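PDB 6ULY: amino acid adenylation domain-containing protein from Bacillus stratosphericus LAMA 585, which probably selects and activates an alpha-keto acid as its acyl adenylate, serving as the adenylation domain of a nonribosomal depsipeptide synthetase module. Local coordinates for residues 8-11 against 12-15; 99-102 against 103-106; 515-518 against 519-523. All blocks are in the same frame, centred on the assembly; numbering follows the deposited sequence.

Contact 1: residues 8-11 against 12-15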
ATOM      1  N   ASP A   8     -28.547   9.917 -20.597  1.00 53.42           N
ATOM      2  CA  ASP A   8     -29.198   8.645 -20.326  1.00 55.97           C
ATOM      3  C   ASP A   8     -28.629   7.549 -21.213  1.00 55.11           C
ATOM      4  O   ASP A   8     -28.408   7.741 -22.413  1.00 48.18           O
ATOM      5  CB  ASP A   8     -30.708   8.753 -20.546  1.00 58.56           C
ATOM      6  CG  ASP A   8     -31.373   9.683 -19.554  1.00 63.30           C
ATOM      7  OD1 ASP A   8     -32.074  10.620 -19.993  1.00 83.88           O
ATOM      8  OD2 ASP A   8     -31.176   9.487 -18.338  1.00 62.47           O
ATOM      9  N   LEU A   9     -28.396   6.389 -20.606  1.00 56.72           N
ATOM     10  CA  LEU A   9     -27.958   5.190 -21.311  1.00 51.57           C
ATOM     11  C   LEU A   9     -29.047   4.141 -21.148  1.00 52.15           C
ATOM     12  O   LEU A   9     -29.308   3.680 -20.033  1.00 52.33           O
ATOM     13  CB  LEU A   9     -26.623   4.684 -20.768  1.00 50.07           C
ATOM     14  CG  LEU A   9     -26.120   3.355 -21.341  1.00 51.81           C
ATOM     15  CD1 LEU A   9     -25.795   3.486 -22.830  1.00 50.55           C
ATOM     16  CD2 LEU A   9     -24.908   2.856 -20.554  1.00 47.09           C
ATOM     17  N   ASP A  10     -29.678   3.769 -22.256  1.00 63.68           N
ATOM     18  CA  ASP A  10     -30.718   2.741 -22.252  1.00 63.49           C
ATOM     19  C   ASP A  10     -30.036   1.381 -22.289  1.00 62.58           C
ATOM     20  O   ASP A  10     -29.695   0.858 -23.351  1.00 65.15           O
ATOM     21  CB  ASP A  10     -31.664   2.927 -23.431  1.00 65.28           C
ATOM     22  CG  ASP A  10     -32.770   1.893 -23.454  1.00 68.80           C
ATOM     23  OD1 ASP A  10     -33.488   1.773 -22.439  1.00 69.14           O
ATOM     24  OD2 ASP A  10     -32.923   1.200 -24.484  1.00 80.65           O
ATOM     25  N   VAL A  11     -29.830   0.797 -21.105  1.00 60.23           N
ATOM     26  CA  VAL A  11     -29.182  -0.510 -21.018  1.00 61.41           C
ATOM     27  C   VAL A  11     -30.153  -1.662 -21.215  1.00 62.75           C
ATOM     28  O   VAL A  11     -29.719  -2.821 -21.257  1.00 62.00           O
ATOM     29  CB  VAL A  11     -28.467  -0.692 -19.666  1.00 61.42           C
ATOM     30  CG1 VAL A  11     -27.390   0.367 -19.498  1.00 57.21           C
ATOM     31  CG2 VAL A  11     -29.465  -0.642 -18.514  1.00 61.38           C
ATOM     32  N   THR A  12     -31.455  -1.381 -21.326  1.00 65.72           N
ATOM     33  CA  THR A  12     -32.415  -2.429 -21.654  1.00 60.06           C
ATOM     34  C   THR A  12     -32.324  -2.842 -23.116  1.00 62.67           C
ATOM     35  O   THR A  12     -32.699  -3.969 -23.457  1.00 60.63           O
ATOM     36  CB  THR A  12     -33.839  -1.967 -21.339  1.00 65.94           C
ATOM     37  OG1 THR A  12     -34.230  -0.943 -22.262  1.00 66.89           O
ATOM     38  CG2 THR A  12     -33.927  -1.427 -19.914  1.00 59.37           C
ATOM     39  N   GLN A  13     -31.834  -1.957 -23.980  1.00 64.69           N
ATOM     40  CA  GLN A  13     -31.635  -2.297 -25.382  1.00 70.90           C
ATOM     41  C   GLN A  13     -30.466  -3.265 -25.518  1.00 69.15           C
ATOM     42  O   GLN A  13     -29.403  -3.058 -24.924  1.00 63.89           O
ATOM     43  CB  GLN A  13     -31.366  -1.032 -26.196  1.00 77.01           C
ATOM     44  CG  GLN A  13     -31.584  -1.181 -27.689  1.00 97.53           C
ATOM     45  CD  GLN A  13     -33.024  -0.928 -28.096  1.00123.36           C
ATOM     46  OE1 GLN A  13     -33.875  -0.625 -27.259  1.00106.42           O
ATOM     47  NE2 GLN A  13     -33.303  -1.045 -29.390  1.00115.84           N
ATOM     48  N   GLY A  14     -30.665  -4.324 -26.290  1.00 64.50           N
ATOM     49  CA  GLY A  14     -29.585  -5.231 -26.613  1.00 58.38           C
ATOM     50  C   GLY A  14     -29.378  -6.319 -25.579  1.00 53.58           C
ATOM     51  O   GLY A  14     -30.128  -6.475 -24.609  1.00 52.65           O
ATOM     52  N   ALA A  15     -28.314  -7.085 -25.806  1.00 53.89           N
ATOM     53  CA  ALA A  15     -28.010  -8.229 -24.956  1.00 50.36           C
ATOM     54  C   ALA A  15     -27.830  -7.801 -23.504  1.00 47.24           C
ATOM     55  O   ALA A  15     -27.393  -6.685 -23.207  1.00 48.44           O
ATOM     56  CB  ALA A  15     -26.748  -8.933 -25.453  1.00 43.84           C
TER
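The carboxylate of Asp10 meets the side chains of Thr12 and Gln13 where the chain bends after Val11. One hydrogen bond links the side chains of Asp10 and Thr12. Thr12 OG1 donates to Asp10 OD1 at 2.8 Å. The hydroxyl comes in on the syn side of the carboxylate, 31° out of its plane. The two side chains cross at about a right angle. Asp10 CG stands trans to the backbone N (chi1 -179°), and this swings the carboxylate forward along the chain to the hydroxyl. Thr12 OG1 sits between its own backbone N and carbonyl carbon, facing back toward Asp10.

The other oxygen of the carboxylate turns to Gln13. Asp10 OD2 lies against Gln13 CB at 3.2 Å. Gln13 bends at chi2, and its amide plane is turned 55° from the carboxylate plane. Gln13 OE1 is 3.5 Å from Asp10 OD2. Both atoms are acceptors, so this is proximity without a bond.

The backbone carbonyls of the bend have partners elsewhere. Lys201 NZ donates hydrogen bonds to the carbonyl oxygens of Val11, Gln13 and Ala15. Gln16 NE2 donates to Val11 O and Gly14 O.

This is an irregular surface turn, bridged by an Asp-Thr side-chain bond, with its carbonyls held by Lys201 and Gln16. It belongs to the loop that leads from strand 3-5 into helix 18-26.

Contact 2: residues 99-102 against 103-106; sequences SAAP and TYRE
Tyr104 turns its CG away from its own carbonyl carbon (chi1 -62°), and the ring reaches back over Ala101 toward Ala100. Thr103 has OG1 trans to its backbone N, which places the hydroxyl beside the chain that follows.

The phenol oxygen ends at the backbone of the preceding segment. Ala101 N donates to Tyr104 OH at 3.0 Å, with an N-H...O angle of 148°. The same hydroxyl is also hydrogen-bonded to Gln74 OE1. Two polar partners therefore fix the end of this buried side chain. Ala100 CB lies at the ring edge, close to the ring plane, and approaches Tyr104 OH to 3.1 Å.

Ala101 CB covers one face of the ring in a CH-pi contact. The methyl carbon is 4.0 Å from the centroid of the Tyr104 ring and 17° off the ring normal. It is displaced toward the rim and comes within 3.8 Å of Tyr104 CZ. The same methyl touches Thr103 O at 3.4 Å. Thus Ala101 meets the tyrosine through both its peptide N-H and its side chain.

Arg105 N donates to Thr103 OG1 at 3.2 Å, a nearly straight bond. This closes an ST turn just beyond the alanines.

The loop runs from strand 94-97 to helix 109-120. Ala101 and Pro102 pack on helix 109-120, through Ala110 among others. Ala100 and Tyr104 lie against helix 130-137. Gln74 NE2, at the end of strand 70-74, also donates to Ser99 O, joining the loop to the seven-stranded mixed sheet.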
ATOM      1  N   SER A  99      -2.109 -11.213 -16.243  1.00 55.20           N
ATOM      2  CA  SER A  99      -1.038 -11.568 -17.162  1.00 54.90           C
ATOM      3  C   SER A  99      -0.177 -12.675 -16.571  1.00 55.60           C
ATOM      4  O   SER A  99      -0.066 -12.826 -15.351  1.00 49.54           O
ATOM      5  CB  SER A  99      -0.169 -10.350 -17.470  1.00 59.22           C
ATOM      6  OG  SER A  99       0.388  -9.822 -16.279  1.00 76.49           O
ATOM      7  N   ALA A 100       0.432 -13.459 -17.455  1.00 52.53           N
ATOM      8  CA  ALA A 100       1.392 -14.460 -17.029  1.00 52.25           C
ATOM      9  C   ALA A 100       2.647 -13.780 -16.491  1.00 49.47           C
ATOM     10  O   ALA A 100       2.970 -12.643 -16.843  1.00 53.17           O
ATOM     11  CB  ALA A 100       1.750 -15.387 -18.190  1.00 50.54           C
ATOM     12  N   ALA A 101       3.358 -14.493 -15.623  1.00 48.27           N
ATOM     13  CA  ALA A 101       4.579 -13.949 -15.057  1.00 50.76           C
ATOM     14  C   ALA A 101       5.681 -13.905 -16.115  1.00 52.63           C
ATOM     15  O   ALA A 101       5.699 -14.722 -17.039  1.00 47.37           O
ATOM     16  CB  ALA A 101       5.037 -14.788 -13.868  1.00 49.76           C
ATOM     17  N   PRO A 102       6.615 -12.955 -16.006  1.00 59.29           N
ATOM     18  CA  PRO A 102       7.767 -12.969 -16.924  1.00 51.36           C
ATOM     19  C   PRO A 102       8.592 -14.238 -16.816  1.00 54.13           C
ATOM     20  O   PRO A 102       9.205 -14.657 -17.806  1.00 54.01           O
ATOM     21  CB  PRO A 102       8.568 -11.729 -16.503  1.00 57.25           C
ATOM     22  CG  PRO A 102       8.135 -11.448 -15.094  1.00 60.32           C
ATOM     23  CD  PRO A 102       6.697 -11.858 -15.025  1.00 54.89           C
ATOM     24  N   THR A 103       8.627 -14.861 -15.638  1.00 51.44           N
ATOM     25  CA  THR A 103       9.282 -16.147 -15.457  1.00 47.10           C
ATOM     26  C   THR A 103       8.649 -16.859 -14.271  1.00 47.56           C
ATOM     27  O   THR A 103       8.131 -16.223 -13.348  1.00 54.44           O
ATOM     28  CB  THR A 103      10.795 -16.002 -15.234  1.00 52.94           C
ATOM     29  OG1 THR A 103      11.370 -17.294 -15.005  1.00 52.05           O
ATOM     30  CG2 THR A 103      11.089 -15.098 -14.038  1.00 56.97           C
ATOM     31  N   TYR A 104       8.696 -18.190 -14.309  1.00 48.15           N
ATOM     32  CA  TYR A 104       8.180 -19.033 -13.239  1.00 54.24           C
ATOM     33  C   TYR A 104       9.281 -19.836 -12.556  1.00 61.32           C
ATOM     34  O   TYR A 104       8.977 -20.772 -11.806  1.00 62.64           O
ATOM     35  CB  TYR A 104       7.110 -19.982 -13.788  1.00 57.30           C
ATOM     36  CG  TYR A 104       5.899 -19.284 -14.366  1.00 56.58           C
ATOM     37  CD1 TYR A 104       4.721 -19.180 -13.638  1.00 55.82           C
ATOM     38  CD2 TYR A 104       5.935 -18.729 -15.640  1.00 52.05           C
ATOM     39  CE1 TYR A 104       3.610 -18.544 -14.163  1.00 53.92           C
ATOM     40  CE2 TYR A 104       4.831 -18.089 -16.172  1.00 54.63           C
ATOM     41  CZ  TYR A 104       3.671 -18.002 -15.429  1.00 55.17           C
ATOM     42  OH  TYR A 104       2.568 -17.368 -15.952  1.00 57.03           O
ATOM     43  N   ARG A 105      10.548 -19.499 -12.796  1.00 67.99           N
ATOM     44  CA  ARG A 105      11.663 -20.241 -12.223  1.00 71.96           C
ATOM     45  C   ARG A 105      12.099 -19.727 -10.857  1.00 73.24           C
ATOM     46  O   ARG A 105      12.830 -20.434 -10.155  1.00 80.07           O
ATOM     47  CB  ARG A 105      12.867 -20.205 -13.171  1.00 76.24           C
ATOM     48  CG  ARG A 105      13.035 -21.448 -14.040  1.00 88.54           C
ATOM     49  CD  ARG A 105      12.232 -21.369 -15.331  1.00 95.81           C
ATOM     50  NE  ARG A 105      12.625 -22.416 -16.272  1.00104.26           N
ATOM     51  CZ  ARG A 105      12.159 -22.523 -17.514  1.00101.87           C
ATOM     52  NH1 ARG A 105      11.278 -21.646 -17.974  1.00 94.78           N
ATOM     53  NH2 ARG A 105      12.578 -23.509 -18.297  1.00103.16           N
ATOM     54  N   GLU A 106      11.683 -18.524 -10.462  1.00 72.60           N
ATOM     55  CA  GLU A 106      12.069 -17.967  -9.173  1.00 78.27           C
ATOM     56  C   GLU A 106      10.909 -17.175  -8.586  1.00 73.07           C
ATOM     57  O   GLU A 106       9.969 -16.793  -9.287  1.00 70.24           O
ATOM     58  CB  GLU A 106      13.305 -17.067  -9.291  1.00 80.01           C
ATOM     59  CG  GLU A 106      13.866 -16.985 -10.694  1.00 90.64           C
ATOM     60  CD  GLU A 106      14.339 -15.593 -11.040  1.00102.66           C
ATOM     61  OE1 GLU A 106      15.568 -15.380 -11.125  1.00114.44           O
ATOM     62  OE2 GLU A 106      13.477 -14.706 -11.216  1.00 90.04           O
TER

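Contact 3: residues 515-518 against 519-523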
ATOM      1  N   ALA A 515      33.130  20.221 -11.010  1.00 83.08           N
ATOM      2  CA  ALA A 515      33.033  21.333 -10.034  1.00 81.14           C
ATOM      3  C   ALA A 515      31.724  22.103 -10.258  1.00 80.67           C
ATOM      4  O   ALA A 515      31.015  22.420  -9.270  1.00 74.30           O
ATOM      5  CB  ALA A 515      34.236  22.245 -10.119  1.00 83.63           C
ATOM      6  N   TYR A 516      31.410  22.394 -11.518  0.92 77.18           N
ATOM      7  CA  TYR A 516      30.195  23.153 -11.891  0.92 75.33           C
ATOM      8  C   TYR A 516      28.968  22.406 -11.375  0.92 79.83           C
ATOM      9  O   TYR A 516      28.031  23.053 -10.879  0.92 78.75           O
ATOM     10  CB  TYR A 516      30.103  23.354 -13.408  0.92 79.84           C
ATOM     11  CG  TYR A 516      29.116  24.421 -13.824  0.92 71.88           C
ATOM     12  CD1 TYR A 516      29.479  25.764 -13.839  0.92 69.92           C
ATOM     13  CD2 TYR A 516      27.805  24.109 -14.165  0.92 72.89           C
ATOM     14  CE1 TYR A 516      28.577  26.763 -14.187  0.92 69.24           C
ATOM     15  CE2 TYR A 516      26.894  25.092 -14.534  0.92 82.67           C
ATOM     16  CZ  TYR A 516      27.277  26.427 -14.534  0.92 76.26           C
ATOM     17  OH  TYR A 516      26.381  27.402 -14.881  0.92 84.54           O
ATOM     18  N   ILE A 517      28.965  21.085 -11.509  0.82 81.17           N
ATOM     19  CA  ILE A 517      27.803  20.248 -11.099  0.82 85.44           C
ATOM     20  C   ILE A 517      27.684  20.271  -9.571  0.82 81.98           C
ATOM     21  O   ILE A 517      26.552  20.399  -9.058  0.82 79.82           O
ATOM     22  CB  ILE A 517      27.921  18.815 -11.652  0.82 89.27           C
ATOM     23  CG1 ILE A 517      27.744  18.794 -13.175  0.82 96.11           C
ATOM     24  CG2 ILE A 517      26.921  17.886 -10.965  0.82 91.88           C
ATOM     25  CD1 ILE A 517      28.182  17.498 -13.837  0.82106.79           C
ATOM     26  N   MET A 518      28.803  20.142  -8.864  0.78 79.90           N
ATOM     27  CA  MET A 518      28.785  20.125  -7.384  0.78 77.99           C
ATOM     28  C   MET A 518      28.344  21.495  -6.857  0.78 76.39           C
ATOM     29  O   MET A 518      27.588  21.525  -5.872  0.78 78.26           O
ATOM     30  CB  MET A 518      30.151  19.717  -6.835  0.78 78.26           C
ATOM     31  CG  MET A 518      30.380  18.221  -6.964  0.78 77.70           C
ATOM     32  SD  MET A 518      31.983  17.678  -6.361  0.78 95.32           S
ATOM     33  CE  MET A 518      31.807  18.047  -4.614  0.78 97.13           C
ATOM     34  N   ARG A 519      28.731  22.586  -7.512  0.89 71.31           N
ATOM     35  CA  ARG A 519      28.265  23.932  -7.104  0.89 74.71           C
ATOM     36  C   ARG A 519      26.741  24.031  -7.264  0.89 81.01           C
ATOM     37  O   ARG A 519      26.054  24.429  -6.290  0.89 78.52           O
ATOM     38  CB  ARG A 519      28.941  25.020  -7.929  0.89 67.39           C
ATOM     39  CG  ARG A 519      28.446  26.414  -7.587  0.89 65.22           C
ATOM     40  CD  ARG A 519      28.857  27.413  -8.645  0.89 60.95           C
ATOM     41  NE  ARG A 519      30.251  27.219  -9.014  0.89 62.84           N
ATOM     42  CZ  ARG A 519      30.788  27.598 -10.157  0.89 68.56           C
ATOM     43  NH1 ARG A 519      30.039  28.210 -11.059  0.89 71.31           N
ATOM     44  NH2 ARG A 519      32.072  27.363 -10.385  0.89 69.68           N
ATOM     45  N   ALA A 520      26.213  23.694  -8.442  1.00 86.83           N
ATOM     46  CA  ALA A 520      24.761  23.796  -8.707  1.00 83.72           C
ATOM     47  C   ALA A 520      24.001  22.923  -7.707  1.00 85.34           C
ATOM     48  O   ALA A 520      22.972  23.397  -7.200  1.00 88.20           O
ATOM     49  CB  ALA A 520      24.430  23.422 -10.128  1.00 85.85           C
ATOM     50  N   SER A 521      24.489  21.707  -7.435  0.82 83.32           N
ATOM     51  CA  SER A 521      23.823  20.729  -6.529  0.82 87.27           C
ATOM     52  C   SER A 521      23.696  21.306  -5.118  0.82 88.87           C
ATOM     53  O   SER A 521      22.613  21.183  -4.515  0.82 92.10           O
ATOM     54  CB  SER A 521      24.559  19.418  -6.512  0.82 97.81           C
ATOM     55  OG  SER A 521      24.523  18.825  -7.799  0.82 94.13           O
ATOM     56  N   GLN A 522      24.767  21.924  -4.618  1.00 87.61           N
ATOM     57  CA  GLN A 522      24.774  22.589  -3.291  1.00 89.86           C
ATOM     58  C   GLN A 522      23.757  23.732  -3.303  1.00 90.88           C
ATOM     59  O   GLN A 522      22.988  23.828  -2.341  1.00 97.44           O
ATOM     60  CB  GLN A 522      26.150  23.150  -2.923  1.00 88.36           C
ATOM     61  CG  GLN A 522      27.236  22.106  -2.691  1.00 84.88           C
ATOM     62  CD  GLN A 522      28.583  22.766  -2.489  1.00 83.02           C
ATOM     63  OE1 GLN A 522      29.575  22.407  -3.117  1.00 77.11           O
ATOM     64  NE2 GLN A 522      28.630  23.762  -1.619  1.00 77.95           N
ATOM     65  N   HIS A 523      23.762  24.578  -4.337  0.91 91.14           N
ATOM     66  CA  HIS A 523      22.837  25.738  -4.429  0.91 91.11           C
ATOM     67  C   HIS A 523      21.386  25.261  -4.543  0.91100.13           C
ATOM     68  O   HIS A 523      20.515  25.904  -3.950  0.91 98.62           O
ATOM     69  CB  HIS A 523      23.226  26.664  -5.584  0.91 91.90           C
ATOM     70  CG  HIS A 523      24.512  27.391  -5.366  0.91 87.60           C
ATOM     71  ND1 HIS A 523      24.997  27.707  -4.109  0.91 88.74           N
ATOM     72  CD2 HIS A 523      25.418  27.872  -6.244  0.91 85.17           C
ATOM     73  CE1 HIS A 523      26.146  28.344  -4.223  0.91 81.39           C
ATOM     74  NE2 HIS A 523      26.425  28.455  -5.519  0.91 81.98           N
TER
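Ser521 is bonded to Ile517 O twice, through its hydroxyl and through its peptide N-H. Ser521 OG donates to Ile517 O at 2.9 Å. Ser521 N donates to Ile517 O at the same distance, 2.9 Å. The two donors reach the oxygen from opposite faces of the carbonyl plane. The hydroxyl comes from above that plane, 39° out of it. The peptide N-H is tilted less. Ser521 OG points back along the helix because it lies trans to its own carbonyl carbon (chi1 -64°).

Three further backbone bonds have the i to i+4 pattern of an alpha helix. Arg519 N donates to Ala515 O at 2.9 Å. Ala520 N donates to Tyr516 O, and Gln522 N donates to Met518 O. Gln522 also lays its CG against Met518 O at 3.3 Å.

The side chains of Tyr516 and Arg519 meet on one flank. The bend of Arg519 at chi3 brings NH1 back toward the ring, which it approaches obliquely. Arg519 NH1 is 3.7 Å from Tyr516 CE1, and the guanidinium and ring planes are 67° apart.

Ile517 CG2 is 4.1 Å from Ser521 OG. Ile517, Ala520 and Ser521 face the sheet side of the helix. Ile517 packs on Pro509 and Gln543, Ala520 on Phe507, and Ser521 on Phe507 and Pro541. Met518 packs on Gln543 of the second subunit.

The serine hydroxyl is thus satisfied by the helix backbone, although its side chain lies on a face packed against strands. Its donation to a carbonyl already used by the helix would probably polarise that group a little. The charged guanidinium remains on the exposed flank, beside the tyrosine ring.

Along the chain the three contacts come in series; none nests in or crosses another. Contact 1 comes first, bending the loop between strand 3-5, an outermost strand of the five-stranded antiparallel sheet, and helix 18-26. Contact 2 follows, where a side chain reaches back along the loop that leaves strand 94-97 of the seven-stranded mixed sheet for helix 109-120. Contact 3 is one piece of helix 514-532, inside the unit of strand 502-509, helix and strand 539-543. The centres of contacts 1 and 2 are 41 Å apart, those of contacts 2 and 3 are 44 Å apart. Contacts 1 and 3 lie on opposite sides of the chain's centre, 63 Å between centres.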